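Local coordinates for receptor-type tyrosine-protein phosphatase C (Rattus norvegicus, PDB 5FN8) that probably dephosphorylates phosphotyrosines of signalling proteins such as FYN and LYN, and is probably required for T-cell activation through the antigen receptor, at residues B[60-65]-B[89-94]; B[164-169]-B[178-183]. All coordinates share one frame; numbering follows the deposited sequence.

Contact 1 of 2, residues B[60-65]-B[89-94]; sequences KNLRPY and CNFRTK
Tyr65 and Thr93 bring the loop 60-65 and the residues just beyond strand 89-92 together, their CA atoms 4.9 Å apart, and the two chain directions diverge by 76°. Tyr65 N donates to Lys94 O at 3.0 Å. The side chain of Thr93 makes the second link: OG1 lies between its own backbone N and carbonyl carbon (chi1 47°), which aims the hydroxyl at Arg63 O, 2.6 Å away and in the carbonyl plane, and brings CG2 to 3.8 Å from Leu62 CB. Leu62 CD1 reaches the edge of the Phe91 ring, 3.7 Å from CZ. Nearer solvent, exposed Arg92 runs alongside Tyr65; Arg92 CD sits over one face of the Tyr65 ring, 3.9 Å from its centroid, and the guanidinium lies within 20° of parallel to that ring, with Arg92 NE 3.4 Å from Tyr65 CE1.

The loop supplies the backbone N-H of the tyrosine corner of this fibronectin type III domain: Tyr68 OH, from strand 67-76, bonds Arg63 N, and the Tyr68 ring meets that of Phe91. Cys89 forms a disulfide with Cys13 of the second subunit. Because buried Thr93 OG1 also accepts from Thr66 N, it donates to one backbone group and accepts from another, fixing its rotation and tying the chain at Arg63 and again at Thr66 to the residue just after strand 89-92.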
loop_
_atom_site.group_PDB
_atom_site.type_symbol
_atom_site.label_atom_id
_atom_site.label_comp_id
_atom_site.label_asym_id
_atom_site.label_seq_id
_atom_site.Cartn_x
_atom_site.Cartn_y
_atom_site.Cartn_z
ATOM N N LYS B 60 8.220 15.506 -4.791
ATOM C CA LYS B 60 7.979 15.228 -3.366
ATOM C C LYS B 60 6.802 14.256 -3.170
ATOM O O LYS B 60 6.138 13.888 -4.138
ATOM C CB LYS B 60 7.690 16.567 -2.638
ATOM C CG LYS B 60 8.897 17.484 -2.501
ATOM C CD LYS B 60 8.466 18.850 -2.027
ATOM C CE LYS B 60 9.627 19.752 -1.687
ATOM N NZ LYS B 60 9.187 21.168 -1.497
ATOM N N ASN B 61 6.563 13.834 -1.922
ATOM C CA ASN B 61 5.461 12.948 -1.510
ATOM C C ASN B 61 5.483 11.566 -2.164
ATOM O O ASN B 61 4.427 11.007 -2.488
ATOM C CB ASN B 61 4.094 13.655 -1.686
ATOM C CG ASN B 61 4.061 15.052 -1.107
ATOM O OD1 ASN B 61 4.325 15.271 0.083
ATOM N ND2 ASN B 61 3.759 16.028 -1.945
ATOM N N LEU B 62 6.690 11.008 -2.358
ATOM C CA LEU B 62 6.827 9.681 -2.966
ATOM C C LEU B 62 6.840 8.641 -1.868
ATOM O O LEU B 62 7.021 9.004 -0.701
ATOM C CB LEU B 62 8.078 9.600 -3.865
ATOM C CG LEU B 62 8.212 10.676 -4.983
ATOM C CD1 LEU B 62 9.515 10.527 -5.725
ATOM C CD2 LEU B 62 7.063 10.615 -5.982
ATOM N N ARG B 63 6.591 7.369 -2.199
ATOM C CA ARG B 63 6.633 6.312 -1.173
ATOM C C ARG B 63 8.083 5.836 -1.021
ATOM O O ARG B 63 8.797 5.743 -2.026
ATOM C CB ARG B 63 5.743 5.087 -1.546
ATOM C CG ARG B 63 4.392 5.392 -2.211
ATOM C CD ARG B 63 3.191 5.591 -1.281
ATOM N NE ARG B 63 1.942 5.270 -1.997
ATOM C CZ ARG B 63 1.224 6.119 -2.741
ATOM N NH1 ARG B 63 1.596 7.391 -2.860
ATOM N NH2 ARG B 63 0.128 5.702 -3.366
ATOM N N PRO B 64 8.523 5.422 0.198
ATOM C CA PRO B 64 9.899 4.898 0.343
ATOM C C PRO B 64 10.090 3.564 -0.345
ATOM O O PRO B 64 9.124 2.815 -0.549
ATOM C CB PRO B 64 10.077 4.810 1.849
ATOM C CG PRO B 64 9.032 5.748 2.422
ATOM C CD PRO B 64 7.866 5.504 1.522
ATOM N N TYR B 65 11.338 3.315 -0.786
ATOM C CA TYR B 65 11.789 2.108 -1.480
ATOM C C TYR B 65 10.895 1.677 -2.668
ATOM O O TYR B 65 10.566 0.503 -2.853
ATOM C CB TYR B 65 12.102 0.977 -0.450
ATOM C CG TYR B 65 13.107 -0.019 -0.985
ATOM C CD1 TYR B 65 14.455 0.310 -1.094
ATOM C CD2 TYR B 65 12.703 -1.269 -1.446
ATOM C CE1 TYR B 65 15.371 -0.570 -1.669
ATOM C CE2 TYR B 65 13.618 -2.180 -1.977
ATOM C CZ TYR B 65 14.954 -1.826 -2.084
ATOM O OH TYR B 65 15.869 -2.724 -2.589
ATOM N N CYS B 89 13.573 8.238 -17.497
ATOM C CA CYS B 89 14.565 8.202 -16.453
ATOM C C CYS B 89 14.037 7.415 -15.247
ATOM O O CYS B 89 12.954 7.706 -14.740
ATOM C CB CYS B 89 15.025 9.602 -16.077
ATOM S SG CYS B 89 16.520 9.620 -15.059
ATOM N N ASN B 90 14.774 6.375 -14.845
ATOM C CA ASN B 90 14.363 5.492 -13.744
ATOM C C ASN B 90 15.158 5.755 -12.487
ATOM O O ASN B 90 16.368 5.980 -12.545
ATOM C CB ASN B 90 14.475 4.014 -14.131
ATOM C CG ASN B 90 13.885 3.701 -15.477
ATOM O OD1 ASN B 90 12.664 3.664 -15.658
ATOM N ND2 ASN B 90 14.755 3.552 -16.465
ATOM N N PHE B 91 14.459 5.751 -11.355
ATOM C CA PHE B 91 15.040 5.941 -10.031
ATOM C C PHE B 91 14.245 5.132 -8.986
ATOM O O PHE B 91 13.166 4.597 -9.272
ATOM C CB PHE B 91 15.139 7.447 -9.666
ATOM C CG PHE B 91 13.819 8.096 -9.315
ATOM C CD1 PHE B 91 12.996 8.622 -10.310
ATOM C CD2 PHE B 91 13.393 8.174 -7.994
ATOM C CE1 PHE B 91 11.769 9.214 -9.984
ATOM C CE2 PHE B 91 12.152 8.725 -7.673
ATOM C CZ PHE B 91 11.354 9.256 -8.667
ATOM N N ARG B 92 14.810 5.019 -7.792
ATOM C CA ARG B 92 14.198 4.351 -6.656
ATOM C C ARG B 92 14.396 5.215 -5.452
ATOM O O ARG B 92 15.506 5.680 -5.216
ATOM C CB ARG B 92 14.747 2.927 -6.419
ATOM C CG ARG B 92 13.827 2.098 -5.448
ATOM C CD ARG B 92 14.338 0.720 -5.084
ATOM N NE ARG B 92 15.751 0.811 -4.725
ATOM C CZ ARG B 92 16.660 -0.125 -4.993
ATOM N NH1 ARG B 92 16.306 -1.260 -5.591
ATOM N NH2 ARG B 92 17.930 0.064 -4.653
ATOM N N THR B 93 13.317 5.472 -4.702
ATOM C CA THR B 93 13.426 6.232 -3.462
ATOM C C THR B 93 14.211 5.360 -2.426
ATOM O O THR B 93 14.250 4.110 -2.513
ATOM C CB THR B 93 12.054 6.692 -2.960
ATOM O OG1 THR B 93 11.141 5.593 -3.019
ATOM C CG2 THR B 93 11.515 7.884 -3.739
ATOM N N LYS B 94 14.893 6.037 -1.506
ATOM C CA LYS B 94 15.661 5.354 -0.473
ATOM C C LYS B 94 14.680 4.690 0.516
ATOM O O LYS B 94 13.475 5.027 0.530
ATOM C CB LYS B 94 16.635 6.340 0.234
ATOM C CG LYS B 94 17.623 7.057 -0.699
ATOM C CD LYS B 94 18.668 6.117 -1.342
ATOM C CE LYS B 94 19.298 6.696 -2.593
ATOM N NZ LYS B 94 18.935 5.928 -3.835
#

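Contact 2 of 2, residues B[164-169]-B[178-183]; sequences EFLVYF and PEIKPQ
Ile180 and Leu166 face each other as a non-hydrogen-bonded pair in the F-G beta hairpin of a fibronectin type III domain, where strands 164-169 and 179-183 run antiparallel at 158°. Ile180 CB passes 4.1 Å from Phe165 O. There the side chain forks: CG2, anti to the backbone N, comes 3.3 Å from Glu164 OE1, while CG1 turns to Leu166 CG at 3.8 Å. CD1 carries on in an extended line to Leu166 CD2, also 3.8 Å away, leaving the two side chains lying abreast on the face they share with Glu164.

The backbone is tied by paired N-H...O bonds at Phe165-Lys181 and Val167-Glu179, with Lys181 N 2.9 Å from Phe165 O. Phe165 and Val167 point to the opposite face, into the sandwich, where both touch Val116 of strand 114-119. Lys181 O lies at the edge of the Phe165 ring, and CE1 reaches Gln183 CB. Glu179 OE1 pairs with Lys100, and its OE2 takes a weak bond from Lys181 NZ, 3.4 Å away, within a salt bridge.

Near the hairpin turn, Pro178 lies against the Tyr168 ring, whose OH bonds Glu134; Pro178 CB sits over the ring face, 3.7 Å from its centroid and 16° off the normal.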
loop_
_atom_site.group_PDB
_atom_site.type_symbol
_atom_site.label_atom_id
_atom_site.label_comp_id
_atom_site.label_asym_id
_atom_site.label_seq_id
_atom_site.Cartn_x
_atom_site.Cartn_y
_atom_site.Cartn_z
ATOM N N GLU B 164 8.372 -8.369 29.619
ATOM C CA GLU B 164 7.890 -7.514 28.537
ATOM C C GLU B 164 8.428 -8.038 27.233
ATOM O O GLU B 164 9.556 -8.555 27.167
ATOM C CB GLU B 164 8.038 -5.976 28.743
ATOM C CG GLU B 164 9.431 -5.427 29.023
ATOM C CD GLU B 164 9.714 -3.971 28.654
ATOM O OE1 GLU B 164 8.972 -3.404 27.818
ATOM O OE2 GLU B 164 10.710 -3.408 29.174
ATOM N N PHE B 165 7.562 -8.029 26.225
ATOM C CA PHE B 165 7.872 -8.526 24.890
ATOM C C PHE B 165 7.785 -7.369 23.948
ATOM O O PHE B 165 6.768 -6.677 23.907
ATOM C CB PHE B 165 6.951 -9.708 24.513
ATOM C CG PHE B 165 7.072 -10.858 25.494
ATOM C CD1 PHE B 165 6.367 -10.853 26.695
ATOM C CD2 PHE B 165 7.897 -11.941 25.224
ATOM C CE1 PHE B 165 6.515 -11.889 27.620
ATOM C CE2 PHE B 165 8.019 -12.997 26.137
ATOM C CZ PHE B 165 7.343 -12.952 27.337
ATOM N N LEU B 166 8.893 -7.107 23.243
ATOM C CA LEU B 166 9.026 -6.005 22.300
ATOM C C LEU B 166 9.324 -6.588 20.941
ATOM O O LEU B 166 10.372 -7.197 20.765
ATOM C CB LEU B 166 10.179 -5.087 22.736
ATOM C CG LEU B 166 10.106 -4.417 24.115
ATOM C CD1 LEU B 166 10.795 -5.281 25.205
ATOM C CD2 LEU B 166 10.823 -3.085 24.073
ATOM N N VAL B 167 8.379 -6.454 19.995
ATOM C CA VAL B 167 8.519 -6.908 18.616
ATOM C C VAL B 167 8.782 -5.704 17.726
ATOM O O VAL B 167 8.009 -4.762 17.779
ATOM C CB VAL B 167 7.330 -7.751 18.068
ATOM C CG1 VAL B 167 7.604 -8.191 16.614
ATOM C CG2 VAL B 167 7.077 -8.967 18.936
ATOM N N TYR B 168 9.905 -5.710 16.976
ATOM C CA TYR B 168 10.265 -4.666 15.997
ATOM C C TYR B 168 10.290 -5.338 14.635
ATOM O O TYR B 168 10.663 -6.514 14.521
ATOM C CB TYR B 168 11.700 -4.137 16.191
ATOM C CG TYR B 168 12.063 -3.685 17.581
ATOM C CD1 TYR B 168 12.264 -4.612 18.609
ATOM C CD2 TYR B 168 12.271 -2.337 17.865
ATOM C CE1 TYR B 168 12.614 -4.197 19.894
ATOM C CE2 TYR B 168 12.643 -1.915 19.141
ATOM C CZ TYR B 168 12.815 -2.847 20.148
ATOM O OH TYR B 168 13.214 -2.398 21.376
ATOM N N PHE B 169 9.956 -4.574 13.607
ATOM C CA PHE B 169 10.065 -5.030 12.224
ATOM C C PHE B 169 11.367 -4.501 11.678
ATOM O O PHE B 169 11.699 -3.334 11.908
ATOM C CB PHE B 169 8.910 -4.505 11.367
ATOM C CG PHE B 169 8.855 -5.139 9.994
ATOM C CD1 PHE B 169 8.288 -6.394 9.811
ATOM C CD2 PHE B 169 9.283 -4.441 8.870
ATOM C CE1 PHE B 169 8.183 -6.953 8.530
ATOM C CE2 PHE B 169 9.198 -5.011 7.609
ATOM C CZ PHE B 169 8.636 -6.256 7.452
ATOM N N PRO B 178 8.894 -0.473 18.389
ATOM C CA PRO B 178 8.370 -1.739 18.895
ATOM C C PRO B 178 6.909 -1.672 19.329
ATOM O O PRO B 178 6.416 -0.644 19.804
ATOM C CB PRO B 178 9.234 -1.998 20.126
ATOM C CG PRO B 178 9.580 -0.649 20.628
ATOM C CD PRO B 178 9.678 0.235 19.428
ATOM N N GLU B 179 6.236 -2.804 19.204
ATOM C CA GLU B 179 4.952 -3.069 19.786
ATOM C C GLU B 179 5.318 -3.851 21.089
ATOM O O GLU B 179 5.944 -4.920 21.028
ATOM C CB GLU B 179 4.058 -3.879 18.834
ATOM C CG GLU B 179 2.592 -3.858 19.248
ATOM C CD GLU B 179 1.996 -2.478 19.472
ATOM O OE1 GLU B 179 1.758 -1.766 18.469
ATOM O OE2 GLU B 179 1.810 -2.091 20.649
ATOM N N ILE B 180 5.021 -3.242 22.257
ATOM C CA ILE B 180 5.324 -3.756 23.592
ATOM C C ILE B 180 4.086 -4.379 24.250
ATOM O O ILE B 180 3.011 -3.767 24.269
ATOM C CB ILE B 180 5.969 -2.653 24.478
ATOM C CG1 ILE B 180 7.169 -2.001 23.763
ATOM C CG2 ILE B 180 6.338 -3.186 25.877
ATOM C CD1 ILE B 180 7.816 -0.796 24.461
ATOM N N LYS B 181 4.243 -5.592 24.799
ATOM C CA LYS B 181 3.156 -6.305 25.473
ATOM C C LYS B 181 3.635 -6.960 26.773
ATOM O O LYS B 181 4.561 -7.772 26.731
ATOM C CB LYS B 181 2.491 -7.364 24.548
ATOM C CG LYS B 181 1.756 -6.812 23.333
ATOM C CD LYS B 181 0.448 -6.127 23.646
ATOM C CE LYS B 181 -0.102 -5.382 22.446
ATOM N NZ LYS B 181 -0.222 -3.925 22.740
ATOM N N PRO B 182 3.032 -6.634 27.938
ATOM C CA PRO B 182 3.422 -7.347 29.180
ATOM C C PRO B 182 2.793 -8.742 29.228
ATOM O O PRO B 182 1.694 -8.951 28.720
ATOM C CB PRO B 182 2.884 -6.452 30.304
ATOM C CG PRO B 182 1.740 -5.701 29.686
ATOM C CD PRO B 182 1.908 -5.697 28.180
ATOM N N GLN B 183 3.512 -9.702 29.790
ATOM C CA GLN B 183 3.062 -11.082 29.968
ATOM C C GLN B 183 3.847 -11.750 31.088
ATOM O O GLN B 183 5.078 -11.828 31.021
ATOM C CB GLN B 183 3.166 -11.887 28.667
ATOM C CG GLN B 183 2.693 -13.334 28.776
ATOM C CD GLN B 183 1.217 -13.539 28.526
ATOM O OE1 GLN B 183 0.427 -12.596 28.431
ATOM N NE2 GLN B 183 0.811 -14.793 28.418
#

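How the contacts relate
The two contacts belong to successive fibronectin type III domains; they share no strand and do not touch, their centres being about 31 Å apart and their nearest atoms about 10 Å. Contact 1 joins a loop to the end of strand 89-92 and the residues after it through two separate hydrogen bonds, one from a backbone N-H and one from a threonine hydroxyl; contact 2 joins neighbouring strands by regular backbone pairs. Each has three buried side chains, Leu62, Phe91 and Thr93 in one and Phe165, Leu166 and Val167 in the other; those of contact 2 lie on both faces of the sheet. Each also has a CH-pi contact on a partly exposed tyrosine, made by an arginine in contact 1 and a proline in contact 2. The second subunit reaches only contact 1.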